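Local coordinates for protein haloacid dehalogenase-like hydrolase (Klebsiella pneumoniae subsp. pneumoniae, PDB 3PGV) that probably acts as a metal-dependent phosphatase of the Cof family within the haloacid dehalogenase superfamily, and holds a calcium ion in this crystal, at residues 121-126 / 167-172; 130-135 / 150-155. One frame throughout, in Å; residues are numbered along the deposited sequence.

Contact 1: 121-126 / 167-172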
ATOM      1  N   VAL A 121      16.263  11.039   0.346  1.00 30.48           N
ATOM      2  CA  VAL A 121      15.734  11.366   1.669  1.00 31.48           C
ATOM      3  C   VAL A 121      15.201  10.067   2.312  1.00 34.07           C
ATOM      4  O   VAL A 121      14.489   9.297   1.651  1.00 32.26           O
ATOM      5  CB  VAL A 121      14.628  12.474   1.615  1.00 36.19           C
ATOM      6  CG1 VAL A 121      13.925  12.622   2.964  1.00 35.97           C
ATOM      7  CG2 VAL A 121      15.207  13.813   1.152  1.00 36.64           C
ATOM      8  N   THR A 122      15.609   9.785   3.560  1.00 30.75           N
ATOM      9  CA  THR A 122      15.139   8.592   4.270  1.00 29.57           C
ATOM     10  C   THR A 122      13.908   8.928   5.122  1.00 34.81           C
ATOM     11  O   THR A 122      13.961   9.828   5.970  1.00 34.62           O
ATOM     12  CB  THR A 122      16.265   7.973   5.102  1.00 31.82           C
ATOM     13  OG1 THR A 122      17.372   7.690   4.244  1.00 34.08           O
ATOM     14  CG2 THR A 122      15.815   6.681   5.842  1.00 23.37           C
ATOM     15  N   ASN A 123      12.802   8.202   4.894  1.00 31.15           N
ATOM     16  CA  ASN A 123      11.559   8.413   5.628  1.00 30.88           C
ATOM     17  C   ASN A 123      11.235   7.200   6.460  1.00 33.92           C
ATOM     18  O   ASN A 123      11.509   6.073   6.043  1.00 34.08           O
ATOM     19  CB  ASN A 123      10.409   8.714   4.678  1.00 28.65           C
ATOM     20  CG  ASN A 123      10.600   9.935   3.845  1.00 36.45           C
ATOM     21  OD1 ASN A 123      10.075  10.990   4.143  1.00 30.43           O
ATOM     22  ND2 ASN A 123      11.296   9.796   2.731  1.00 36.53           N
ATOM     23  N   VAL A 124      10.641   7.418   7.639  1.00 28.98           N
ATOM     24  CA  VAL A 124      10.315   6.335   8.563  1.00 28.07           C
ATOM     25  C   VAL A 124       8.886   6.511   9.110  1.00 33.27           C
ATOM     26  O   VAL A 124       8.532   7.602   9.567  1.00 31.65           O
ATOM     27  CB  VAL A 124      11.354   6.282   9.736  1.00 30.47           C
ATOM     28  CG1 VAL A 124      10.994   5.200  10.740  1.00 29.21           C
ATOM     29  CG2 VAL A 124      12.772   6.089   9.215  1.00 29.60           C
ATOM     30  N   TYR A 125       8.081   5.430   9.099  1.00 30.99           N
ATOM     31  CA  TYR A 125       6.812   5.419   9.828  1.00 30.94           C
ATOM     32  C   TYR A 125       6.999   4.619  11.098  1.00 35.30           C
ATOM     33  O   TYR A 125       7.176   3.403  11.033  1.00 34.60           O
ATOM     34  CB  TYR A 125       5.666   4.821   8.993  1.00 31.04           C
ATOM     35  CG  TYR A 125       5.142   5.723   7.890  1.00 31.60           C
ATOM     36  CD1 TYR A 125       5.463   7.082   7.856  1.00 32.36           C
ATOM     37  CD2 TYR A 125       4.261   5.237   6.925  1.00 31.19           C
ATOM     38  CE1 TYR A 125       4.991   7.910   6.843  1.00 31.55           C
ATOM     39  CE2 TYR A 125       3.782   6.053   5.906  1.00 32.19           C
ATOM     40  CZ  TYR A 125       4.141   7.393   5.869  1.00 37.99           C
ATOM     41  OH  TYR A 125       3.657   8.205   4.860  1.00 32.21           O
ATOM     42  N   ARG A 126       7.122   5.314  12.242  1.00 31.67           N
ATOM     43  CA  ARG A 126       7.231   4.678  13.544  1.00 30.51           C
ATOM     44  C   ARG A 126       5.940   4.887  14.277  1.00 36.75           C
ATOM     45  O   ARG A 126       5.622   6.028  14.651  1.00 37.26           O
ATOM     46  CB  ARG A 126       8.392   5.271  14.349  1.00 29.29           C
ATOM     47  CG  ARG A 126       8.576   4.590  15.689  1.00 33.56           C
ATOM     48  CD  ARG A 126       9.732   5.160  16.475  1.00 32.52           C
ATOM     49  NE  ARG A 126       9.989   4.365  17.671  1.00 41.63           N
ATOM     50  CZ  ARG A 126       9.295   4.476  18.798  1.00 51.69           C
ATOM     51  NH1 ARG A 126       8.316   5.363  18.896  1.00 39.83           N
ATOM     52  NH2 ARG A 126       9.572   3.698  19.833  1.00 41.74           N
ATOM     53  N   PHE A 167      11.030   4.292   3.905  1.00 25.74           N
ATOM     54  CA  PHE A 167      10.958   4.563   2.465  1.00 23.64           C
ATOM     55  C   PHE A 167      11.910   5.639   2.013  1.00 26.49           C
ATOM     56  O   PHE A 167      12.111   6.630   2.704  1.00 27.52           O
ATOM     57  CB  PHE A 167       9.516   4.825   1.998  1.00 25.10           C
ATOM     58  CG  PHE A 167       8.774   5.938   2.711  1.00 25.77           C
ATOM     59  CD1 PHE A 167       8.219   5.728   3.971  1.00 26.80           C
ATOM     60  CD2 PHE A 167       8.497   7.136   2.064  1.00 27.93           C
ATOM     61  CE1 PHE A 167       7.483   6.731   4.602  1.00 27.97           C
ATOM     62  CE2 PHE A 167       7.744   8.128   2.687  1.00 30.45           C
ATOM     63  CZ  PHE A 167       7.235   7.917   3.951  1.00 27.90           C
ATOM     64  N   PHE A 168      12.563   5.401   0.885  1.00 23.21           N
ATOM     65  CA  PHE A 168      13.575   6.284   0.341  1.00 22.63           C
ATOM     66  C   PHE A 168      13.027   7.048  -0.826  1.00 28.25           C
ATOM     67  O   PHE A 168      12.565   6.440  -1.799  1.00 27.62           O
ATOM     68  CB  PHE A 168      14.820   5.473  -0.063  1.00 23.75           C
ATOM     69  CG  PHE A 168      15.353   4.615   1.066  1.00 24.20           C
ATOM     70  CD1 PHE A 168      16.225   5.143   2.013  1.00 26.32           C
ATOM     71  CD2 PHE A 168      14.933   3.293   1.217  1.00 24.83           C
ATOM     72  CE1 PHE A 168      16.677   4.364   3.083  1.00 28.06           C
ATOM     73  CE2 PHE A 168      15.383   2.518   2.287  1.00 28.11           C
ATOM     74  CZ  PHE A 168      16.258   3.055   3.210  1.00 27.28           C
ATOM     75  N   THR A 169      12.969   8.390  -0.702  1.00 26.77           N
ATOM     76  CA  THR A 169      12.458   9.251  -1.776  1.00 26.65           C
ATOM     77  C   THR A 169      13.602   9.911  -2.523  1.00 32.11           C
ATOM     78  O   THR A 169      14.563  10.367  -1.905  1.00 33.02           O
ATOM     79  CB  THR A 169      11.407  10.257  -1.242  1.00 31.94           C
ATOM     80  OG1 THR A 169      11.990  11.030  -0.201  1.00 36.66           O
ATOM     81  CG2 THR A 169      10.130   9.559  -0.721  1.00 24.90           C
ATOM     82  N   CYS A 170      13.541   9.881  -3.857  1.00 28.31           N
ATOM     83  CA  CYS A 170      14.574  10.413  -4.744  1.00 28.90           C
ATOM     84  C   CYS A 170      13.942  10.715  -6.110  1.00 36.54           C
ATOM     85  O   CYS A 170      13.313   9.842  -6.684  1.00 37.65           O
ATOM     86  CB  CYS A 170      15.729   9.416  -4.871  1.00 29.08           C
ATOM     87  SG  CYS A 170      17.019   9.910  -6.045  1.00 34.14           S
ATOM     88  N   GLU A 171      14.128  11.940  -6.633  1.00 34.48           N
ATOM     89  CA  GLU A 171      13.594  12.338  -7.942  1.00 35.14           C
ATOM     90  C   GLU A 171      14.168  11.478  -9.078  1.00 41.38           C
ATOM     91  O   GLU A 171      13.484  11.228 -10.072  1.00 42.15           O
ATOM     92  CB  GLU A 171      13.870  13.832  -8.207  1.00 37.74           C
ATOM     93  CG  GLU A 171      13.092  14.758  -7.278  1.00 55.76           C
ATOM     94  CD  GLU A 171      13.400  16.237  -7.430  1.00 90.94           C
ATOM     95  OE1 GLU A 171      14.581  16.622  -7.263  1.00 98.53           O
ATOM     96  OE2 GLU A 171      12.444  17.021  -7.631  1.00 85.24           O
ATOM     97  N   ASP A 172      15.424  11.017  -8.922  1.00 37.64           N
ATOM     98  CA  ASP A 172      16.096  10.184  -9.921  1.00 36.08           C
ATOM     99  C   ASP A 172      15.788   8.696  -9.650  1.00 38.00           C
ATOM    100  O   ASP A 172      16.379   8.097  -8.749  1.00 37.28           O
ATOM    101  CB  ASP A 172      17.619  10.457  -9.900  1.00 38.23           C
ATOM    102  CG  ASP A 172      18.438   9.730 -10.968  1.00 50.43           C
ATOM    103  OD1 ASP A 172      17.871   8.858 -11.663  1.00 52.13           O
ATOM    104  OD2 ASP A 172      19.663   9.998 -11.064  1.00 54.17           O
TER
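Phe167 O takes two hydrogen bonds from Asn123, one from the backbone and one from the side chain. Asn123 N gives the shorter, at 2.8 Å, nearly along the C=O axis. Asn123 ND2 gives the longer, at 3.3 Å, from well above the carbonyl plane. The same ND2 also reaches Thr169 OG1 at 3.3 Å, with the oxygen close to the amide plane. Asn123 OD1 is satisfied elsewhere, by Arg136 NH2 and Trp130 NE1. Both ends of this buried amide are therefore held, which fixes its flip. Chi1 of -60° puts CG beside the backbone N, and chi2 of -100° turns the amide nearly parallel to the Phe167 ring. The two planes are stacked, 10° apart, and Asn123 CB sits 3.3 Å from the Phe167 ring centroid, a CH-pi contact. Strands 121-126 and 163-169 are antiparallel neighbours in the mixed sheet of the Cof-type cap domain. Val121 and Thr169 form a hydrogen-bonded pair, joined by Val121 N to Thr169 O and Thr169 N to Val121 O. Asn123 O accepts from Phe167 N. Further along, the edge of the Phe167 ring meets the face of Tyr125 in a T-shaped pair, with Phe167 CE1 3.6 Å from Tyr125 CE1. On the other face of the sheet, Thr122 OG1 lies at the edge of the Phe168 ring, 3.6 Å from Phe168 CD1. Leu179 and Met183 of helix 173-187 pack against that phenylalanine.

Contact 2: 130-135 / 150-155. With EDO (1,2-ethanediol), chain I.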
ATOM      1  N   TRP A 130       5.794  10.135  11.688  1.00 34.07           N
ATOM      2  CA  TRP A 130       6.528  10.143  10.449  1.00 33.36           C
ATOM      3  C   TRP A 130       7.828  10.881  10.651  1.00 38.21           C
ATOM      4  O   TRP A 130       7.825  12.018  11.126  1.00 37.61           O
ATOM      5  CB  TRP A 130       5.674  10.779   9.337  1.00 32.08           C
ATOM      6  CG  TRP A 130       6.404  11.150   8.080  1.00 32.83           C
ATOM      7  CD1 TRP A 130       7.443  10.479   7.502  1.00 34.97           C
ATOM      8  CD2 TRP A 130       5.995  12.155   7.127  1.00 33.16           C
ATOM      9  NE1 TRP A 130       7.772  11.067   6.292  1.00 34.26           N
ATOM     10  CE2 TRP A 130       6.869  12.066   6.019  1.00 35.87           C
ATOM     11  CE3 TRP A 130       4.968  13.118   7.106  1.00 35.62           C
ATOM     12  CZ2 TRP A 130       6.797  12.949   4.942  1.00 36.14           C
ATOM     13  CZ3 TRP A 130       4.888  13.986   6.029  1.00 37.55           C
ATOM     14  CH2 TRP A 130       5.794  13.900   4.962  1.00 37.64           C
ATOM     15  N   TYR A 131       8.959  10.183  10.414  1.00 34.37           N
ATOM     16  CA  TYR A 131      10.289  10.756  10.569  1.00 34.16           C
ATOM     17  C   TYR A 131      10.993  10.895   9.244  1.00 37.87           C
ATOM     18  O   TYR A 131      10.760  10.109   8.328  1.00 37.81           O
ATOM     19  CB  TYR A 131      11.134   9.934  11.558  1.00 34.86           C
ATOM     20  CG  TYR A 131      10.706  10.112  12.997  1.00 37.30           C
ATOM     21  CD1 TYR A 131       9.726   9.291  13.564  1.00 38.76           C
ATOM     22  CD2 TYR A 131      11.247  11.126  13.785  1.00 38.91           C
ATOM     23  CE1 TYR A 131       9.320   9.457  14.889  1.00 39.80           C
ATOM     24  CE2 TYR A 131      10.825  11.324  15.098  1.00 40.40           C
ATOM     25  CZ  TYR A 131       9.870  10.478  15.653  1.00 46.11           C
ATOM     26  OH  TYR A 131       9.478  10.648  16.961  1.00 43.85           O
HETATM   27  N   MSE A 132      11.854  11.894   9.137  1.00 34.79           N
HETATM   28  CA  MSE A 132      12.602  12.191   7.925  1.00 33.61           C
HETATM   29  C   MSE A 132      14.020  12.572   8.334  1.00 39.23           C
HETATM   30  O   MSE A 132      14.195  13.241   9.353  1.00 40.00           O
HETATM   31  CB  MSE A 132      11.935  13.352   7.203  1.00 36.16           C
HETATM   32  CG  MSE A 132      11.821  13.157   5.744  1.00 41.56           C
HETATM   33 SE   MSE A 132      10.742  14.545   4.911  0.75 49.80          SE
HETATM   34  CE  MSE A 132      11.709  16.037   5.407  1.00 47.72           C
ATOM     35  N   ASN A 133      15.045  12.090   7.599  1.00 37.21           N
ATOM     36  CA  ASN A 133      16.437  12.368   7.991  1.00 39.53           C
ATOM     37  C   ASN A 133      16.852  13.811   7.729  1.00 48.61           C
ATOM     38  O   ASN A 133      17.673  14.354   8.472  1.00 52.66           O
ATOM     39  CB  ASN A 133      17.425  11.367   7.369  1.00 36.01           C
ATOM     40  CG  ASN A 133      17.514  11.403   5.867  1.00 45.75           C
ATOM     41  OD1 ASN A 133      16.587  11.825   5.169  1.00 34.87           O
ATOM     42  ND2 ASN A 133      18.581  10.829   5.336  1.00 32.88           N
ATOM     43  N   ARG A 134      16.240  14.454   6.716  1.00 44.31           N
ATOM     44  CA  ARG A 134      16.471  15.872   6.411  1.00 46.19           C
ATOM     45  C   ARG A 134      15.347  16.409   5.529  1.00 52.59           C
ATOM     46  O   ARG A 134      14.659  15.628   4.886  1.00 51.62           O
ATOM     47  CB  ARG A 134      17.841  16.079   5.742  1.00 45.35           C
ATOM     48  CG  ARG A 134      17.916  15.565   4.325  1.00 49.37           C
ATOM     49  CD  ARG A 134      19.301  15.735   3.769  1.00 63.73           C
ATOM     50  NE  ARG A 134      20.004  14.463   3.698  1.00 70.32           N
ATOM     51  CZ  ARG A 134      19.998  13.681   2.629  1.00 69.68           C
ATOM     52  NH1 ARG A 134      19.348  14.051   1.530  1.00 47.75           N
ATOM     53  NH2 ARG A 134      20.643  12.522   2.645  1.00 45.57           N
ATOM     54  N   HIS A 135      15.158  17.739   5.504  1.00 53.67           N
ATOM     55  CA  HIS A 135      14.135  18.386   4.662  1.00 55.68           C
ATOM     56  C   HIS A 135      14.295  17.969   3.198  1.00 62.16           C
ATOM     57  O   HIS A 135      15.429  17.901   2.696  1.00 64.12           O
ATOM     58  CB  HIS A 135      14.219  19.915   4.772  1.00 58.78           C
ATOM     59  CG  HIS A 135      13.974  20.439   6.149  1.00 64.21           C
ATOM     60  ND1 HIS A 135      12.698  20.507   6.675  1.00 66.30           N
ATOM     61  CD2 HIS A 135      14.843  20.986   7.035  1.00 68.09           C
ATOM     62  CE1 HIS A 135      12.834  21.044   7.879  1.00 67.30           C
ATOM     63  NE2 HIS A 135      14.107  21.362   8.133  1.00 68.81           N
ATOM     64  N   TYR A 150       6.069  15.523   9.341  1.00 37.29           N
ATOM     65  CA  TYR A 150       7.281  14.790   9.651  1.00 34.59           C
ATOM     66  C   TYR A 150       7.990  15.457  10.817  1.00 40.52           C
ATOM     67  O   TYR A 150       7.750  16.634  11.096  1.00 41.79           O
ATOM     68  CB  TYR A 150       8.228  14.720   8.403  1.00 32.48           C
ATOM     69  CG  TYR A 150       8.707  16.080   7.912  1.00 31.95           C
ATOM     70  CD1 TYR A 150       9.743  16.754   8.555  1.00 34.12           C
ATOM     71  CD2 TYR A 150       8.146  16.675   6.784  1.00 30.74           C
ATOM     72  CE1 TYR A 150      10.148  18.023   8.141  1.00 34.26           C
ATOM     73  CE2 TYR A 150       8.559  17.930   6.347  1.00 31.30           C
ATOM     74  CZ  TYR A 150       9.577  18.593   7.017  1.00 38.01           C
ATOM     75  OH  TYR A 150      10.013  19.813   6.570  1.00 37.38           O
ATOM     76  N   LYS A 151       8.801  14.691  11.533  1.00 36.76           N
ATOM     77  CA  LYS A 151       9.778  15.191  12.470  1.00 38.17           C
ATOM     78  C   LYS A 151      11.129  14.849  11.876  1.00 41.58           C
ATOM     79  O   LYS A 151      11.254  13.823  11.214  1.00 41.31           O
ATOM     80  CB  LYS A 151       9.649  14.494  13.836  1.00 41.98           C
ATOM     81  CG  LYS A 151       8.531  14.980  14.726  1.00 56.83           C
ATOM     82  CD  LYS A 151       8.710  14.372  16.127  1.00 68.08           C
ATOM     83  CE  LYS A 151       7.534  14.551  17.037  1.00 76.67           C
ATOM     84  NZ  LYS A 151       7.723  13.804  18.308  1.00 84.81           N
ATOM     85  N   LEU A 152      12.144  15.650  12.139  1.00 38.60           N
ATOM     86  CA  LEU A 152      13.492  15.328  11.675  1.00 37.99           C
ATOM     87  C   LEU A 152      14.209  14.464  12.686  1.00 41.52           C
ATOM     88  O   LEU A 152      13.908  14.535  13.879  1.00 43.39           O
ATOM     89  CB  LEU A 152      14.304  16.612  11.413  1.00 39.96           C
ATOM     90  CG  LEU A 152      13.817  17.499  10.263  1.00 44.30           C
ATOM     91  CD1 LEU A 152      14.610  18.772  10.202  1.00 46.78           C
ATOM     92  CD2 LEU A 152      13.887  16.765   8.932  1.00 44.45           C
ATOM     93  N   TYR A 153      15.164  13.647  12.231  1.00 36.65           N
ATOM     94  CA  TYR A 153      15.979  12.844  13.147  1.00 36.65           C
ATOM     95  C   TYR A 153      17.450  12.863  12.755  1.00 41.10           C
ATOM     96  O   TYR A 153      17.775  12.817  11.571  1.00 38.30           O
ATOM     97  CB  TYR A 153      15.435  11.389  13.283  1.00 35.29           C
ATOM     98  CG  TYR A 153      15.721  10.505  12.089  1.00 33.84           C
ATOM     99  CD1 TYR A 153      14.835  10.439  11.018  1.00 33.96           C
ATOM    100  CD2 TYR A 153      16.838   9.675  12.062  1.00 34.26           C
ATOM    101  CE1 TYR A 153      15.068   9.589   9.935  1.00 32.91           C
ATOM    102  CE2 TYR A 153      17.095   8.841  10.974  1.00 34.18           C
ATOM    103  CZ  TYR A 153      16.213   8.814   9.904  1.00 39.02           C
ATOM    104  OH  TYR A 153      16.473   8.012   8.821  1.00 35.02           O
ATOM    105  N   GLU A 154      18.330  12.995  13.740  1.00 41.88           N
ATOM    106  CA  GLU A 154      19.763  12.971  13.522  1.00 43.91           C
ATOM    107  C   GLU A 154      20.294  11.557  13.776  1.00 49.16           C
ATOM    108  O   GLU A 154      19.608  10.757  14.412  1.00 48.25           O
ATOM    109  CB  GLU A 154      20.460  13.999  14.429  1.00 48.15           C
ATOM    110  CG  GLU A 154      20.216  15.450  13.998  1.00 61.12           C
ATOM    111  CD  GLU A 154      20.739  15.804  12.614  1.00 84.27           C
ATOM    112  OE1 GLU A 154      21.969  15.703  12.395  1.00 76.85           O
ATOM    113  OE2 GLU A 154      19.919  16.204  11.753  1.00 80.75           O
ATOM    114  N   PRO A 155      21.460  11.177  13.198  1.00 47.47           N
ATOM    115  CA  PRO A 155      21.948   9.800  13.396  1.00 46.65           C
ATOM    116  C   PRO A 155      21.901   9.345  14.849  1.00 52.53           C
ATOM    117  O   PRO A 155      22.365  10.056  15.735  1.00 53.69           O
ATOM    118  CB  PRO A 155      23.378   9.851  12.858  1.00 49.53           C
ATOM    119  CG  PRO A 155      23.354  10.940  11.835  1.00 54.10           C
ATOM    120  CD  PRO A 155      22.376  11.966  12.336  1.00 49.96           C
TER
HETATM  121  C1  EDO I 277       5.314  13.276  13.516  1.00 57.75           C
HETATM  122  O1  EDO I 277       5.230  14.130  14.665  1.00 61.02           O
HETATM  123  C2  EDO I 277       3.939  12.668  13.258  1.00 56.49           C
HETATM  124  O2  EDO I 277       3.895  12.070  11.951  1.00 58.46           O
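Tyr150 OH and His135 ND1 share a hydrogen bond of 2.8 Å, and either could be the donor. The hydroxyl lies in the plane of the imidazole, at its edge. Leu152 CD1 comes over a face of the same imidazole, 3.4 Å from His135 NE2. Chi1 of 62° puts CG of Tyr150 between its backbone N and carbonyl carbon. The ring turns its edge to the face of Trp130, planes at 82°. Tyr150 CB lies over the centre of the indole's six-membered ring. Met132, a selenomethionine, is bent at chi3, and its CE sits 3.5 Å from the Tyr150 ring centroid, over the face. Its SE lies over the same ring, a Met-aromatic contact. On the sheet face opposite Met132 and Leu152, Tyr131 and Lys151 run side by side, with Tyr131 CE2 3.6 Å from Lys151 CB. Glu129 hydrogen-bonds to Tyr131 OH and forms a salt bridge with Lys151 NZ. A 1,2-ethanediol, probably from the crystallisation liquor, accepts from Trp130 N through O2. Lys151 N to Trp130 O and Met132 N to Lys151 O, each 2.9 Å, join the backbones. This is parallel beta pairing, of edge strand 150-152 with strand 129-132 in the cap-domain sheet.

The two contacts belong to one six-stranded sheet, and their centres are 10 Å apart. Contact 1 pairs strand 121-126 on one side with strand 163-169. Contact 2 adds strand 129-132 on the other side, then edge strand 150-152. The join is direct: Val124 O lies 2.8 Å from Tyr131 N, and Thr122 N lies 2.8 Å from Asn133 OD1, both probable hydrogen bonds. Thr122 CG2 also packs 3.3 Å from Tyr153 OH. Asp27, Asp29 and Asp233 bind the calcium ion. The Tyr125 side chain of contact 1 is about 13 Å from it, and contact 2 lies away from that site. A bound HEPES molecule is about 8 Å from the Tyr125 side chain and about 9 Å from that of Trp130.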